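Local coordinates for oligogalacturonate lyase (Vibrio parahaemolyticus RIMD 2210633, PDB 3C5M), which probably cleaves oligogalacturonides by a lyase reaction, as a manganese-binding seven-bladed beta-propeller of the pectate lyase 22 family, at residues 244-249 with 266-271. Residues are numbered along the deposited sequence; the frame is centred on the assembly and turned at random.
Sequences FWIPDG and IYKANP
Within one blade of the seven-bladed propeller, a four-stranded antiparallel sheet, strands 238-245 and 264-269 run on either side of strand 252-258, and the contact joins the ends of the first and third strands, past the second. Side chains meet at two places, and one backbone carbonyl adds a looser approach. At the first, the six-membered end of the Trp245 indole meets the ring of Pro271, the residue that follows the strand end by two positions. CH2 of Trp245 lies 3.6 Å from CB of Pro271, with CZ3 almost as near, and the two rings approach at a slant. With CG anti to the carbonyl carbon (chi1 -80°), the indole of Trp245 extends so that its six-membered ring reaches the proline. The pyrrole part of the indole is held by NE1, which donates to the carbonyl oxygen of Ile194 in the neighbouring blade, and Pro197 and Met252 also pack on this side chain.

At the second place the tip of Ile246 touches the Lys268 chain: CD1 of Ile246 is 3.6 Å from CE of Lys268, the two side chains crossing at about a right angle. Lys268 is extended beyond CG, which brings its methylenes to the isoleucine and carries NZ onward to a weak hydrogen bond with the carbonyl oxygen of Gly294. From Ile246 the chain enters a type I turn ending at Gly249, whose N donates to O of Ile246. The carbonyl oxygen of Gly249 then faces the proline, 4.0 Å from CG of Pro271.

The contact is therefore mainly apolar van der Waals packing, with no polar bond between the two segments, while the indole N-H is satisfied by Ile194 and the lysine ammonium, weakly, by Gly294.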
ATOM      1  N   PHE A 244      -8.730   1.388  -3.821  1.00 18.60           N
ATOM      2  CA  PHE A 244      -7.867   0.230  -3.927  1.00 35.34           C
ATOM      3  C   PHE A 244      -8.642  -0.953  -4.526  1.00 31.56           C
ATOM      4  O   PHE A 244      -9.817  -1.157  -4.236  1.00 25.52           O
ATOM      5  CB  PHE A 244      -7.298  -0.130  -2.546  1.00 35.79           C
ATOM      6  CG  PHE A 244      -8.306  -0.727  -1.605  1.00 36.61           C
ATOM      7  CD1 PHE A 244      -8.491  -2.105  -1.552  1.00 33.21           C
ATOM      8  CD2 PHE A 244      -9.080   0.087  -0.781  1.00 32.89           C
ATOM      9  CE1 PHE A 244      -9.430  -2.666  -0.694  1.00 42.10           C
ATOM     10  CE2 PHE A 244     -10.028  -0.464   0.084  1.00 39.17           C
ATOM     11  CZ  PHE A 244     -10.203  -1.839   0.132  1.00 41.36           C
ATOM     12  N   TRP A 245      -7.976  -1.708  -5.387  1.00 35.80           N
ATOM     13  CA  TRP A 245      -8.585  -2.859  -6.015  1.00 32.81           C
ATOM     14  C   TRP A 245      -8.752  -3.925  -4.960  1.00 32.96           C
ATOM     15  O   TRP A 245      -7.879  -4.108  -4.117  1.00 36.82           O
ATOM     16  CB  TRP A 245      -7.682  -3.408  -7.122  1.00 34.93           C
ATOM     17  CG  TRP A 245      -7.757  -2.677  -8.416  1.00 36.78           C
ATOM     18  CD1 TRP A 245      -6.727  -2.077  -9.081  1.00 37.24           C
ATOM     19  CD2 TRP A 245      -8.923  -2.473  -9.210  1.00 40.15           C
ATOM     20  NE1 TRP A 245      -7.182  -1.508 -10.241  1.00 48.85           N
ATOM     21  CE2 TRP A 245      -8.531  -1.734 -10.348  1.00 46.39           C
ATOM     22  CE3 TRP A 245     -10.266  -2.840  -9.074  1.00 36.11           C
ATOM     23  CZ2 TRP A 245      -9.438  -1.354 -11.348  1.00 45.33           C
ATOM     24  CZ3 TRP A 245     -11.166  -2.463 -10.066  1.00 43.49           C
ATOM     25  CH2 TRP A 245     -10.747  -1.727 -11.187  1.00 36.20           C
ATOM     26  N   ILE A 246      -9.880  -4.618  -4.982  1.00 34.70           N
ATOM     27  CA  ILE A 246     -10.067  -5.702  -4.041  1.00 38.97           C
ATOM     28  C   ILE A 246      -9.253  -6.833  -4.666  1.00 37.98           C
ATOM     29  O   ILE A 246      -9.359  -7.085  -5.855  1.00 37.22           O
ATOM     30  CB  ILE A 246     -11.525  -6.084  -3.942  1.00 36.97           C
ATOM     31  CG1 ILE A 246     -12.307  -4.907  -3.359  1.00 38.49           C
ATOM     32  CG2 ILE A 246     -11.676  -7.338  -3.095  1.00 38.81           C
ATOM     33  CD1 ILE A 246     -13.758  -5.187  -3.171  1.00 42.90           C
ATOM     34  N   PRO A 247      -8.408  -7.507  -3.873  1.00 41.86           N
ATOM     35  CA  PRO A 247      -7.551  -8.608  -4.326  1.00 40.70           C
ATOM     36  C   PRO A 247      -8.073  -9.500  -5.473  1.00 45.08           C
ATOM     37  O   PRO A 247      -7.361  -9.729  -6.446  1.00 43.41           O
ATOM     38  CB  PRO A 247      -7.303  -9.383  -3.036  1.00 43.09           C
ATOM     39  CG  PRO A 247      -7.170  -8.279  -2.044  1.00 43.23           C
ATOM     40  CD  PRO A 247      -8.334  -7.364  -2.406  1.00 41.04           C
ATOM     41  N   ASP A 248      -9.299 -10.004  -5.359  1.00 44.01           N
ATOM     42  CA  ASP A 248      -9.843 -10.860  -6.399  1.00 40.26           C
ATOM     43  C   ASP A 248     -10.229 -10.077  -7.664  1.00 43.02           C
ATOM     44  O   ASP A 248     -10.590 -10.669  -8.682  1.00 51.80           O
ATOM     45  CB  ASP A 248     -11.051 -11.654  -5.868  1.00 30.08           C
ATOM     46  CG  ASP A 248     -12.265 -10.777  -5.590  1.00 43.55           C
ATOM     47  OD1 ASP A 248     -12.152  -9.539  -5.759  1.00 28.93           O
ATOM     48  OD2 ASP A 248     -13.332 -11.324  -5.199  1.00 30.25           O
ATOM     49  N   GLY A 249     -10.146  -8.751  -7.604  1.00 34.10           N
ATOM     50  CA  GLY A 249     -10.488  -7.928  -8.752  1.00 28.83           C
ATOM     51  C   GLY A 249     -11.978  -7.701  -8.948  1.00 37.80           C
ATOM     52  O   GLY A 249     -12.396  -7.160  -9.972  1.00 36.98           O
ATOM     53  N   ILE A 266     -17.979   3.630   2.815  1.00 44.14           N
ATOM     54  CA  ILE A 266     -17.200   2.832   1.882  1.00 41.46           C
ATOM     55  C   ILE A 266     -18.043   2.525   0.651  1.00 46.19           C
ATOM     56  O   ILE A 266     -19.246   2.302   0.752  1.00 40.33           O
ATOM     57  CB  ILE A 266     -16.765   1.510   2.518  1.00 41.56           C
ATOM     58  CG1 ILE A 266     -16.025   1.783   3.828  1.00 39.77           C
ATOM     59  CG2 ILE A 266     -15.884   0.740   1.554  1.00 46.93           C
ATOM     60  CD1 ILE A 266     -15.616   0.533   4.589  1.00 33.94           C
ATOM     61  N   TYR A 267     -17.402   2.503  -0.510  1.00 44.64           N
ATOM     62  CA  TYR A 267     -18.097   2.246  -1.758  1.00 45.93           C
ATOM     63  C   TYR A 267     -17.368   1.223  -2.600  1.00 42.15           C
ATOM     64  O   TYR A 267     -16.147   1.147  -2.560  1.00 41.04           O
ATOM     65  CB  TYR A 267     -18.218   3.547  -2.555  1.00 53.88           C
ATOM     66  CG  TYR A 267     -19.472   4.343  -2.295  1.00 62.16           C
ATOM     67  CD1 TYR A 267     -20.650   4.066  -2.986  1.00 66.20           C
ATOM     68  CD2 TYR A 267     -19.486   5.373  -1.359  1.00 62.41           C
ATOM     69  CE1 TYR A 267     -21.811   4.799  -2.754  1.00 64.52           C
ATOM     70  CE2 TYR A 267     -20.642   6.108  -1.120  1.00 61.59           C
ATOM     71  CZ  TYR A 267     -21.798   5.818  -1.820  1.00 65.68           C
ATOM     72  OH  TYR A 267     -22.938   6.551  -1.592  1.00 66.51           O
ATOM     73  N   LYS A 268     -18.122   0.433  -3.358  1.00 50.47           N
ATOM     74  CA  LYS A 268     -17.547  -0.565  -4.259  1.00 47.54           C
ATOM     75  C   LYS A 268     -17.997  -0.215  -5.672  1.00 44.82           C
ATOM     76  O   LYS A 268     -19.186  -0.058  -5.925  1.00 46.93           O
ATOM     77  CB  LYS A 268     -18.037  -1.978  -3.916  1.00 57.80           C
ATOM     78  CG  LYS A 268     -17.253  -2.701  -2.822  1.00 62.41           C
ATOM     79  CD  LYS A 268     -17.756  -4.143  -2.629  1.00 62.94           C
ATOM     80  CE  LYS A 268     -16.959  -4.885  -1.549  1.00 59.44           C
ATOM     81  NZ  LYS A 268     -17.556  -6.204  -1.194  1.00 55.35           N
ATOM     82  N   ALA A 269     -17.042  -0.091  -6.587  1.00 46.00           N
ATOM     83  CA  ALA A 269     -17.349   0.232  -7.976  1.00 44.09           C
ATOM     84  C   ALA A 269     -17.041  -0.959  -8.884  1.00 45.41           C
ATOM     85  O   ALA A 269     -15.961  -1.533  -8.813  1.00 47.48           O
ATOM     86  CB  ALA A 269     -16.538   1.434  -8.415  1.00 38.34           C
ATOM     87  N   ASN A 270     -17.991  -1.325  -9.740  1.00 46.05           N
ATOM     88  CA  ASN A 270     -17.809  -2.434 -10.675  1.00 48.36           C
ATOM     89  C   ASN A 270     -16.885  -1.976 -11.811  1.00 49.48           C
ATOM     90  O   ASN A 270     -17.230  -1.053 -12.539  1.00 56.25           O
ATOM     91  CB  ASN A 270     -19.165  -2.845 -11.246  1.00 53.88           C
ATOM     92  CG  ASN A 270     -19.079  -4.062 -12.139  1.00 51.39           C
ATOM     93  OD1 ASN A 270     -18.338  -4.077 -13.121  1.00 53.92           O
ATOM     94  ND2 ASN A 270     -19.844  -5.092 -11.804  1.00 56.27           N
ATOM     95  N   PRO A 271     -15.710  -2.618 -11.984  1.00 50.15           N
ATOM     96  CA  PRO A 271     -14.753  -2.250 -13.037  1.00 50.81           C
ATOM     97  C   PRO A 271     -15.274  -2.336 -14.474  1.00 58.50           C
ATOM     98  O   PRO A 271     -14.823  -1.595 -15.356  1.00 54.68           O
ATOM     99  CB  PRO A 271     -13.583  -3.192 -12.779  1.00 41.29           C
ATOM    100  CG  PRO A 271     -14.242  -4.387 -12.201  1.00 50.32           C
ATOM    101  CD  PRO A 271     -15.230  -3.795 -11.240  1.00 50.87           C
TER